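Long-range contacts in dihydroxyacetone kinase (Citrobacter freundii, PDB 1UN8), which catalyses the ATP-dependent phosphorylation of dihydroxyacetone to dihydroxyacetone phosphate, working as a homodimer that uses magnesium or calcium ions: residues R423-M428 and L435-F440; A462-Y467 and T476-L481. One frame throughout, in Å; residues are numbered along the deposited sequence.

Contact 1: R423-M428 and L435-F440. With MYY ((2R)-3-(phosphonooxy)-2-(tetradecanoyloxy)propyl palmitate), chain C.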
ATOM      1  N   ARG A 423      31.550 -30.360   5.244  1.00 55.23           N
ATOM      2  CA  ARG A 423      30.799 -31.472   4.684  1.00 56.32           C
ATOM      3  C   ARG A 423      29.449 -31.851   5.309  1.00 55.45           C
ATOM      4  O   ARG A 423      28.573 -32.361   4.616  1.00 56.36           O
ATOM      5  CB  ARG A 423      31.703 -32.709   4.653  1.00 58.51           C
ATOM      6  CG  ARG A 423      32.963 -32.558   3.806  1.00 61.61           C
ATOM      7  CD  ARG A 423      32.891 -33.416   2.548  1.00 65.39           C
ATOM      8  NE  ARG A 423      31.994 -32.845   1.547  1.00 68.87           N
ATOM      9  CZ  ARG A 423      31.222 -33.564   0.735  1.00 70.69           C
ATOM     10  NH1 ARG A 423      31.230 -34.892   0.806  1.00 71.53           N
ATOM     11  NH2 ARG A 423      30.443 -32.955  -0.151  1.00 71.06           N
ATOM     12  N   LEU A 424      29.264 -31.604   6.600  1.00 54.98           N
ATOM     13  CA  LEU A 424      28.016 -31.992   7.252  1.00 53.76           C
ATOM     14  C   LEU A 424      26.726 -31.442   6.643  1.00 54.12           C
ATOM     15  O   LEU A 424      25.835 -32.220   6.312  1.00 54.26           O
ATOM     16  CB  LEU A 424      28.082 -31.669   8.750  1.00 52.33           C
ATOM     17  CG  LEU A 424      29.119 -32.482   9.546  1.00 51.04           C
ATOM     18  CD1 LEU A 424      28.964 -32.216  11.039  1.00 48.62           C
ATOM     19  CD2 LEU A 424      28.942 -33.969   9.255  1.00 48.89           C
ATOM     20  N   THR A 425      26.614 -30.125   6.487  1.00 54.69           N
ATOM     21  CA  THR A 425      25.395 -29.535   5.918  1.00 56.09           C
ATOM     22  C   THR A 425      25.062 -30.070   4.532  1.00 57.58           C
ATOM     23  O   THR A 425      23.896 -30.075   4.120  1.00 59.61           O
ATOM     24  CB  THR A 425      25.487 -28.011   5.794  1.00 54.23           C
ATOM     25  OG1 THR A 425      26.747 -27.660   5.214  1.00 53.32           O
ATOM     26  CG2 THR A 425      25.335 -27.352   7.144  1.00 55.69           C
ATOM     27  N   VAL A 426      26.082 -30.510   3.807  1.00 57.68           N
ATOM     28  CA  VAL A 426      25.862 -31.037   2.469  1.00 58.33           C
ATOM     29  C   VAL A 426      25.141 -32.377   2.526  1.00 59.21           C
ATOM     30  O   VAL A 426      24.325 -32.692   1.663  1.00 59.77           O
ATOM     31  CB  VAL A 426      27.199 -31.218   1.721  1.00 59.72           C
ATOM     32  CG1 VAL A 426      26.967 -31.892   0.367  1.00 58.26           C
ATOM     33  CG2 VAL A 426      27.865 -29.865   1.537  1.00 58.34           C
ATOM     34  N   VAL A 427      25.438 -33.162   3.555  1.00 59.16           N
ATOM     35  CA  VAL A 427      24.824 -34.472   3.702  1.00 59.00           C
ATOM     36  C   VAL A 427      23.685 -34.486   4.721  1.00 58.84           C
ATOM     37  O   VAL A 427      22.807 -35.348   4.675  1.00 58.35           O
ATOM     38  CB  VAL A 427      25.889 -35.504   4.098  1.00 60.02           C
ATOM     39  CG1 VAL A 427      25.246 -36.866   4.308  1.00 62.24           C
ATOM     40  CG2 VAL A 427      26.949 -35.577   3.013  1.00 58.41           C
ATOM     41  N   MET A 428      23.707 -33.530   5.643  1.00 59.01           N
ATOM     42  CA  MET A 428      22.679 -33.415   6.667  1.00 58.57           C
ATOM     43  C   MET A 428      21.740 -32.274   6.324  1.00 58.61           C
ATOM     44  O   MET A 428      22.148 -31.106   6.303  1.00 59.47           O
ATOM     45  CB  MET A 428      23.304 -33.128   8.028  1.00 58.71           C
ATOM     46  CG  MET A 428      23.446 -34.325   8.935  1.00 58.87           C
ATOM     47  SD  MET A 428      23.825 -33.787  10.614  1.00 58.07           S
ATOM     48  CE  MET A 428      25.559 -33.244  10.414  1.00 56.15           C
ATOM     49  N   LEU A 435      23.611 -26.639  12.336  1.00 46.41           N
ATOM     50  CA  LEU A 435      24.132 -26.503  13.684  1.00 45.06           C
ATOM     51  C   LEU A 435      25.442 -27.273  13.835  1.00 45.10           C
ATOM     52  O   LEU A 435      26.423 -26.742  14.354  1.00 44.35           O
ATOM     53  CB  LEU A 435      23.101 -26.994  14.695  1.00 45.13           C
ATOM     54  CG  LEU A 435      21.896 -26.070  14.909  1.00 45.76           C
ATOM     55  CD1 LEU A 435      20.780 -26.805  15.643  1.00 44.06           C
ATOM     56  CD2 LEU A 435      22.337 -24.860  15.707  1.00 45.89           C
ATOM     57  N   MET A 436      25.468 -28.521  13.383  1.00 45.50           N
ATOM     58  CA  MET A 436      26.695 -29.301  13.485  1.00 46.89           C
ATOM     59  C   MET A 436      27.830 -28.651  12.676  1.00 47.02           C
ATOM     60  O   MET A 436      28.990 -28.658  13.104  1.00 46.94           O
ATOM     61  CB  MET A 436      26.475 -30.747  13.012  1.00 47.45           C
ATOM     62  CG  MET A 436      25.671 -31.617  13.980  1.00 51.30           C
ATOM     63  SD  MET A 436      26.190 -31.424  15.713  1.00 54.97           S
ATOM     64  CE  MET A 436      27.663 -32.403  15.743  1.00 55.49           C
ATOM     65  N   SER A 437      27.503 -28.090  11.512  1.00 45.47           N
ATOM     66  CA  SER A 437      28.522 -27.438  10.700  1.00 45.36           C
ATOM     67  C   SER A 437      29.038 -26.219  11.441  1.00 44.31           C
ATOM     68  O   SER A 437      30.230 -25.929  11.426  1.00 44.59           O
ATOM     69  CB  SER A 437      27.964 -27.029   9.336  1.00 45.14           C
ATOM     70  OG  SER A 437      27.900 -28.157   8.475  1.00 47.75           O
ATOM     71  N   ILE A 438      28.131 -25.502  12.086  1.00 42.54           N
ATOM     72  CA  ILE A 438      28.523 -24.344  12.864  1.00 42.61           C
ATOM     73  C   ILE A 438      29.500 -24.792  13.955  1.00 42.72           C
ATOM     74  O   ILE A 438      30.573 -24.217  14.133  1.00 43.11           O
ATOM     75  CB  ILE A 438      27.304 -23.703  13.526  1.00 41.77           C
ATOM     76  CG1 ILE A 438      26.468 -23.002  12.457  1.00 42.54           C
ATOM     77  CG2 ILE A 438      27.742 -22.756  14.638  1.00 41.20           C
ATOM     78  CD1 ILE A 438      25.167 -22.451  12.966  1.00 42.55           C
ATOM     79  N   PHE A 439      29.108 -25.828  14.677  1.00 42.42           N
ATOM     80  CA  PHE A 439      29.911 -26.380  15.755  1.00 42.69           C
ATOM     81  C   PHE A 439      31.350 -26.642  15.314  1.00 43.48           C
ATOM     82  O   PHE A 439      32.291 -26.046  15.836  1.00 42.84           O
ATOM     83  CB  PHE A 439      29.272 -27.687  16.239  1.00 41.52           C
ATOM     84  CG  PHE A 439      29.983 -28.326  17.406  1.00 41.00           C
ATOM     85  CD1 PHE A 439      29.828 -27.828  18.698  1.00 39.68           C
ATOM     86  CD2 PHE A 439      30.790 -29.444  17.211  1.00 40.85           C
ATOM     87  CE1 PHE A 439      30.459 -28.431  19.777  1.00 39.46           C
ATOM     88  CE2 PHE A 439      31.425 -30.057  18.284  1.00 41.98           C
ATOM     89  CZ  PHE A 439      31.258 -29.548  19.574  1.00 41.28           C
ATOM     90  N   PHE A 440      31.518 -27.540  14.350  1.00 44.25           N
ATOM     91  CA  PHE A 440      32.847 -27.885  13.879  1.00 45.43           C
ATOM     92  C   PHE A 440      33.620 -26.747  13.206  1.00 46.31           C
ATOM     93  O   PHE A 440      34.837 -26.643  13.374  1.00 46.04           O
ATOM     94  CB  PHE A 440      32.766 -29.095  12.949  1.00 45.16           C
ATOM     95  CG  PHE A 440      32.522 -30.395  13.670  1.00 46.53           C
ATOM     96  CD1 PHE A 440      31.253 -30.972  13.692  1.00 46.26           C
ATOM     97  CD2 PHE A 440      33.567 -31.045  14.327  1.00 46.42           C
ATOM     98  CE1 PHE A 440      31.023 -32.184  14.357  1.00 46.76           C
ATOM     99  CE2 PHE A 440      33.351 -32.260  15.000  1.00 47.34           C
ATOM    100  CZ  PHE A 440      32.073 -32.830  15.011  1.00 47.55           C
TER
HETATM  101  C38 MYY C1551      26.522 -35.641  13.270  1.00 54.89           C
HETATM  102  C37 MYY C1551      27.750 -36.377  12.727  1.00 54.34           C
HETATM  103  C36 MYY C1551      29.040 -35.841  13.355  1.00 54.07           C
HETATM  104  C35 MYY C1551      30.269 -36.596  12.843  1.00 53.08           C
HETATM  105  C34 MYY C1551      31.539 -36.147  13.574  1.00 55.95           C
HETATM  106  C33 MYY C1551      32.797 -36.884  13.106  1.00 54.73           C
HETATM  107  C32 MYY C1551      34.047 -36.378  13.836  1.00 55.86           C
HETATM  108  C31 MYY C1551      34.042 -36.756  15.319  1.00 58.34           C
HETATM  109  C30 MYY C1551      35.023 -35.944  16.173  1.00 62.77           C
HETATM  110  C29 MYY C1551      36.502 -36.317  16.021  1.00 64.71           C
HETATM  111  C28 MYY C1551      37.306 -35.727  17.184  1.00 67.48           C
HETATM  112  C27 MYY C1551      38.795 -36.081  17.155  1.00 71.44           C
HETATM  113  C26 MYY C1551      39.491 -35.771  18.486  1.00 74.84           C
HETATM  114  C25 MYY C1551      40.984 -36.118  18.427  1.00 79.73           C
HETATM  115  C24 MYY C1551      41.543 -36.654  19.746  1.00 84.08           C
HETATM  116  C23 MYY C1551      42.256 -35.627  20.638  1.00 88.09           C
HETATM  117  O10 MYY C1551      41.984 -34.428  20.570  1.00 88.68           O
HETATM  118  O8  MYY C1551      43.212 -36.074  21.496  1.00 91.54           O
HETATM  119  C6  MYY C1551      43.747 -35.033  22.335  1.00 96.08           C
HETATM  120  C5  MYY C1551      43.015 -35.009  23.672  1.00 99.92           C
HETATM  121  C4  MYY C1551      43.990 -35.233  24.841  1.00104.11           C
HETATM  122  O6  MYY C1551      44.912 -36.314  24.623  1.00110.36           O
HETATM  123  P   MYY C1551      44.515 -37.874  24.782  1.00112.93           P
HETATM  124  O4  MYY C1551      43.177 -38.111  23.910  1.00112.74           O
HETATM  125  O3  MYY C1551      45.698 -38.670  24.027  1.00112.40           O
HETATM  126  O5  MYY C1551      44.373 -38.324  26.187  1.00112.35           O
HETATM  127  O7  MYY C1551      41.896 -35.916  23.639  1.00 98.18           O
HETATM  128  C7  MYY C1551      40.933 -35.575  24.541  1.00 94.62           C
HETATM  129  O9  MYY C1551      41.080 -34.620  25.300  1.00 96.62           O
HETATM  130  C8  MYY C1551      39.668 -36.439  24.608  1.00 90.22           C
HETATM  131  C9  MYY C1551      38.426 -35.602  24.301  1.00 84.63           C
HETATM  132  C10 MYY C1551      37.599 -36.211  23.164  1.00 80.60           C
HETATM  133  C11 MYY C1551      36.344 -35.390  22.859  1.00 77.49           C
HETATM  134  C12 MYY C1551      35.585 -35.982  21.670  1.00 74.38           C
HETATM  135  C13 MYY C1551      34.370 -35.137  21.284  1.00 72.91           C
HETATM  136  C14 MYY C1551      33.860 -35.610  19.922  1.00 71.59           C
HETATM  137  C15 MYY C1551      32.750 -34.724  19.354  1.00 70.19           C
HETATM  138  C16 MYY C1551      31.364 -35.116  19.871  1.00 68.53           C
HETATM  139  C17 MYY C1551      30.295 -34.539  18.941  1.00 67.01           C
HETATM  140  C18 MYY C1551      28.969 -35.284  19.102  1.00 66.15           C
HETATM  141  C19 MYY C1551      27.985 -34.920  17.987  1.00 63.64           C
HETATM  142  C20 MYY C1551      26.737 -35.804  18.041  1.00 62.52           C
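Ser437 and Thr425 meet where the helical segments 423-427 and 435-440 run nearly antiparallel, their axes 8.3 Å apart at closest approach. The hydroxyl of Ser437 points across to the neighbouring backbone: OG accepts from Thr425 N at 3.1 Å, a bent bond with an N-H...O angle of 138°, and donates to Gly421 O one turn earlier. The buried hydroxyl of a small side chain is thus used in both directions on helix 413-427. Thr425 OG1 adds a weak, long bond to the same oxygen, while Thr425 CG2 lies 3.4 Å from Ser437 CB.

Beside this polar point the contact is greasy. Leu424 sends its CD1 methyl between two side chains of the facing helix, 3.5 Å from Met436 CB and 3.7 Å from Phe440 CD1, meeting the ring obliquely. Met428, just past the helix end, bends at chi3 (-73°), and this turns its CE toward Met436 CB, 3.7 Å away. Met436 is folded twice, at chi2 (-45°) and chi3, which carries its tip away from 423-428 and into the lipid pocket, where CE lies 3.4 Å from C19 of the bound phospholipid. Phe440 CZ and Met428 CE touch the other acyl chain, so these three residues help line the pocket of the eight-helix barrel.

Around the pair, helix 388-404 packs on Leu424 and Met428, helix 453-468 receives Leu435, Ile438 and Phe439, and Leu120 of the second subunit rests on Thr425 and Ser437.

Contact 2: A462-Y467 and T476-L481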
ATOM      1  N   ALA A 462      29.444 -22.896  22.218  1.00 45.72           N
ATOM      2  CA  ALA A 462      29.070 -21.502  22.437  1.00 46.19           C
ATOM      3  C   ALA A 462      28.452 -20.870  21.183  1.00 46.12           C
ATOM      4  O   ALA A 462      27.479 -20.122  21.264  1.00 43.92           O
ATOM      5  CB  ALA A 462      30.307 -20.702  22.867  1.00 45.59           C
ATOM      6  N   GLN A 463      29.034 -21.167  20.024  1.00 46.66           N
ATOM      7  CA  GLN A 463      28.529 -20.623  18.774  1.00 47.59           C
ATOM      8  C   GLN A 463      27.220 -21.309  18.400  1.00 48.52           C
ATOM      9  O   GLN A 463      26.292 -20.677  17.896  1.00 48.80           O
ATOM     10  CB  GLN A 463      29.576 -20.795  17.668  1.00 46.94           C
ATOM     11  CG  GLN A 463      30.816 -19.952  17.910  1.00 46.18           C
ATOM     12  CD  GLN A 463      30.465 -18.490  18.150  1.00 46.06           C
ATOM     13  OE1 GLN A 463      30.443 -18.026  19.291  1.00 46.79           O
ATOM     14  NE2 GLN A 463      30.211 -17.749  17.068  1.00 45.17           N
ATOM     15  N   MET A 464      27.140 -22.605  18.661  1.00 48.70           N
ATOM     16  CA  MET A 464      25.929 -23.333  18.350  1.00 49.05           C
ATOM     17  C   MET A 464      24.778 -22.724  19.162  1.00 50.02           C
ATOM     18  O   MET A 464      23.655 -22.577  18.671  1.00 49.94           O
ATOM     19  CB  MET A 464      26.124 -24.810  18.680  1.00 49.78           C
ATOM     20  CG  MET A 464      24.970 -25.700  18.286  1.00 52.04           C
ATOM     21  SD  MET A 464      25.518 -27.398  18.047  1.00 56.97           S
ATOM     22  CE  MET A 464      26.028 -27.809  19.703  1.00 56.09           C
ATOM     23  N   LYS A 465      25.068 -22.334  20.399  1.00 49.85           N
ATOM     24  CA  LYS A 465      24.040 -21.748  21.263  1.00 49.43           C
ATOM     25  C   LYS A 465      23.631 -20.352  20.823  1.00 48.85           C
ATOM     26  O   LYS A 465      22.453 -20.004  20.851  1.00 50.60           O
ATOM     27  CB  LYS A 465      24.525 -21.701  22.717  1.00 49.07           C
ATOM     28  CG  LYS A 465      24.757 -23.078  23.325  1.00 50.28           C
ATOM     29  CD  LYS A 465      25.421 -23.001  24.693  1.00 51.54           C
ATOM     30  CE  LYS A 465      24.542 -22.282  25.697  1.00 52.93           C
ATOM     31  NZ  LYS A 465      25.115 -22.381  27.067  1.00 55.05           N
ATOM     32  N   PHE A 466      24.606 -19.550  20.414  1.00 47.85           N
ATOM     33  CA  PHE A 466      24.330 -18.190  19.986  1.00 45.59           C
ATOM     34  C   PHE A 466      23.363 -18.138  18.805  1.00 44.96           C
ATOM     35  O   PHE A 466      22.369 -17.419  18.838  1.00 42.51           O
ATOM     36  CB  PHE A 466      25.628 -17.479  19.598  1.00 44.83           C
ATOM     37  CG  PHE A 466      25.415 -16.058  19.183  1.00 46.57           C
ATOM     38  CD1 PHE A 466      25.260 -15.056  20.143  1.00 45.89           C
ATOM     39  CD2 PHE A 466      25.283 -15.729  17.833  1.00 46.26           C
ATOM     40  CE1 PHE A 466      24.972 -13.744  19.767  1.00 45.30           C
ATOM     41  CE2 PHE A 466      24.995 -14.421  17.443  1.00 46.31           C
ATOM     42  CZ  PHE A 466      24.839 -13.425  18.418  1.00 46.95           C
ATOM     43  N   TYR A 467      23.665 -18.905  17.766  1.00 45.56           N
ATOM     44  CA  TYR A 467      22.836 -18.928  16.570  1.00 46.69           C
ATOM     45  C   TYR A 467      21.597 -19.790  16.766  1.00 47.44           C
ATOM     46  O   TYR A 467      20.495 -19.404  16.381  1.00 47.65           O
ATOM     47  CB  TYR A 467      23.646 -19.460  15.378  1.00 47.24           C
ATOM     48  CG  TYR A 467      24.884 -18.653  15.059  1.00 47.18           C
ATOM     49  CD1 TYR A 467      26.110 -19.279  14.857  1.00 46.90           C
ATOM     50  CD2 TYR A 467      24.831 -17.263  14.969  1.00 47.21           C
ATOM     51  CE1 TYR A 467      27.259 -18.539  14.577  1.00 49.29           C
ATOM     52  CE2 TYR A 467      25.967 -16.516  14.687  1.00 48.65           C
ATOM     53  CZ  TYR A 467      27.179 -17.159  14.495  1.00 49.67           C
ATOM     54  OH  TYR A 467      28.317 -16.428  14.236  1.00 51.49           O
ATOM     55  N   THR A 476      17.696 -30.250  23.884  1.00 52.59           N
ATOM     56  CA  THR A 476      18.440 -30.514  22.652  1.00 51.33           C
ATOM     57  C   THR A 476      19.764 -31.141  23.059  1.00 50.84           C
ATOM     58  O   THR A 476      20.084 -31.203  24.249  1.00 51.15           O
ATOM     59  CB  THR A 476      18.740 -29.229  21.862  1.00 50.61           C
ATOM     60  OG1 THR A 476      19.834 -28.531  22.474  1.00 48.71           O
ATOM     61  CG2 THR A 476      17.512 -28.331  21.829  1.00 46.25           C
ATOM     62  N   MET A 477      20.541 -31.586  22.080  1.00 50.39           N
ATOM     63  CA  MET A 477      21.827 -32.204  22.374  1.00 49.75           C
ATOM     64  C   MET A 477      22.665 -31.363  23.350  1.00 49.01           C
ATOM     65  O   MET A 477      23.523 -31.888  24.057  1.00 48.20           O
ATOM     66  CB  MET A 477      22.595 -32.426  21.081  1.00 49.00           C
ATOM     67  CG  MET A 477      22.972 -31.165  20.367  1.00 49.77           C
ATOM     68  SD  MET A 477      23.719 -31.601  18.800  1.00 52.49           S
ATOM     69  CE  MET A 477      25.393 -31.924  19.322  1.00 52.57           C
ATOM     70  N   ILE A 478      22.401 -30.063  23.396  1.00 48.16           N
ATOM     71  CA  ILE A 478      23.128 -29.173  24.288  1.00 48.40           C
ATOM     72  C   ILE A 478      23.063 -29.675  25.727  1.00 48.98           C
ATOM     73  O   ILE A 478      24.053 -29.610  26.463  1.00 49.06           O
ATOM     74  CB  ILE A 478      22.540 -27.739  24.242  1.00 49.98           C
ATOM     75  CG1 ILE A 478      22.577 -27.198  22.807  1.00 50.85           C
ATOM     76  CG2 ILE A 478      23.315 -26.822  25.181  1.00 49.32           C
ATOM     77  CD1 ILE A 478      23.957 -27.098  22.218  1.00 50.12           C
ATOM     78  N   ASP A 479      21.897 -30.182  26.126  1.00 48.42           N
ATOM     79  CA  ASP A 479      21.707 -30.676  27.488  1.00 48.73           C
ATOM     80  C   ASP A 479      22.675 -31.767  27.927  1.00 48.51           C
ATOM     81  O   ASP A 479      22.877 -31.979  29.122  1.00 49.63           O
ATOM     82  CB  ASP A 479      20.276 -31.165  27.673  1.00 49.09           C
ATOM     83  CG  ASP A 479      19.268 -30.135  27.248  1.00 50.32           C
ATOM     84  OD1 ASP A 479      19.214 -29.071  27.894  1.00 53.28           O
ATOM     85  OD2 ASP A 479      18.520 -30.378  26.283  1.00 50.71           O
ATOM     86  N   ALA A 480      23.272 -32.454  26.964  1.00 46.78           N
ATOM     87  CA  ALA A 480      24.225 -33.501  27.276  1.00 46.67           C
ATOM     88  C   ALA A 480      25.637 -33.029  26.915  1.00 46.64           C
ATOM     89  O   ALA A 480      26.603 -33.352  27.606  1.00 47.06           O
ATOM     90  CB  ALA A 480      23.872 -34.786  26.499  1.00 44.49           C
ATOM     91  N   LEU A 481      25.744 -32.248  25.842  1.00 46.59           N
ATOM     92  CA  LEU A 481      27.039 -31.759  25.372  1.00 46.51           C
ATOM     93  C   LEU A 481      27.733 -30.828  26.354  1.00 46.92           C
ATOM     94  O   LEU A 481      28.888 -31.042  26.708  1.00 47.34           O
ATOM     95  CB  LEU A 481      26.884 -31.034  24.032  1.00 44.33           C
ATOM     96  CG  LEU A 481      27.929 -31.272  22.934  1.00 42.32           C
ATOM     97  CD1 LEU A 481      28.127 -29.975  22.183  1.00 41.54           C
ATOM     98  CD2 LEU A 481      29.241 -31.753  23.501  1.00 41.21           C
TER
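Met464 and Ile478 account for most of the surface buried here, and they meet through the ends of their side chains. The CG of Met464 stands anti to the backbone N (chi1 -175°), and the chain then runs out nearly extended before turning at chi3 (65°). Its terminal methyl CE lies 3.3 Å from Ile478 CD1, a close approach between two side chains that lie alongside each other, pointing opposite ways. The same methyl also reaches Leu481 CD1 at 3.9 Å and, more loosely, Met477 CE, so one flexible thioether from helix 453-468 is received by three apolar groups of the facing segment. The backbones stay well apart: even the nearest CA atoms, those of Lys465 and Ile478, are separated by 8.1 Å, and no hydrogen bond crosses.

Ahead of helix 478-490, within the eight-helix barrel that binds ATP, Thr476 OG1 accepts from Ile478 N, and a weak, less certain bond from Thr476 N to Asp479 OD2 fits a capping box. Thr476 and Met477 belong to the ATP site, so the segment leading into this helix both contributes to that site and packs on helix 453-468. Met477 also lies close to Gly535 of that site and to the bound phospholipid.

Lys465, third in buried surface, contributes its aliphatic part: CG lies 4.2 Å from Ile478 CD1, and the chain, turned at chi3, carries the ammonium group past the apolar patch to a hydrogen bond with Gln482 OE1. Leu461 packs on both Ile478 and Leu481, while Leu539 of helix 534-547 touches Met477 and Leu481.

Read from the N terminus, the chain enters the C-terminal barrel well after the kinase's substrate-binding part, and the two contacts follow in series, neither nested nor crossed. Contact 1 closes the short connection between helices 413-427 and 430-448; helix 453-468 then follows, and contact 2 closes the loop from it to helix 478-490. Their centres lie 14 Å apart and they touch directly: Leu435 CD2 meets Met464 CG at 3.8 Å, and Phe439 CE1 meets Leu481 CD1 at 3.7 Å. Four successive helices are thereby joined into one stretch of barrel wall, and both contacts also reach the second subunit.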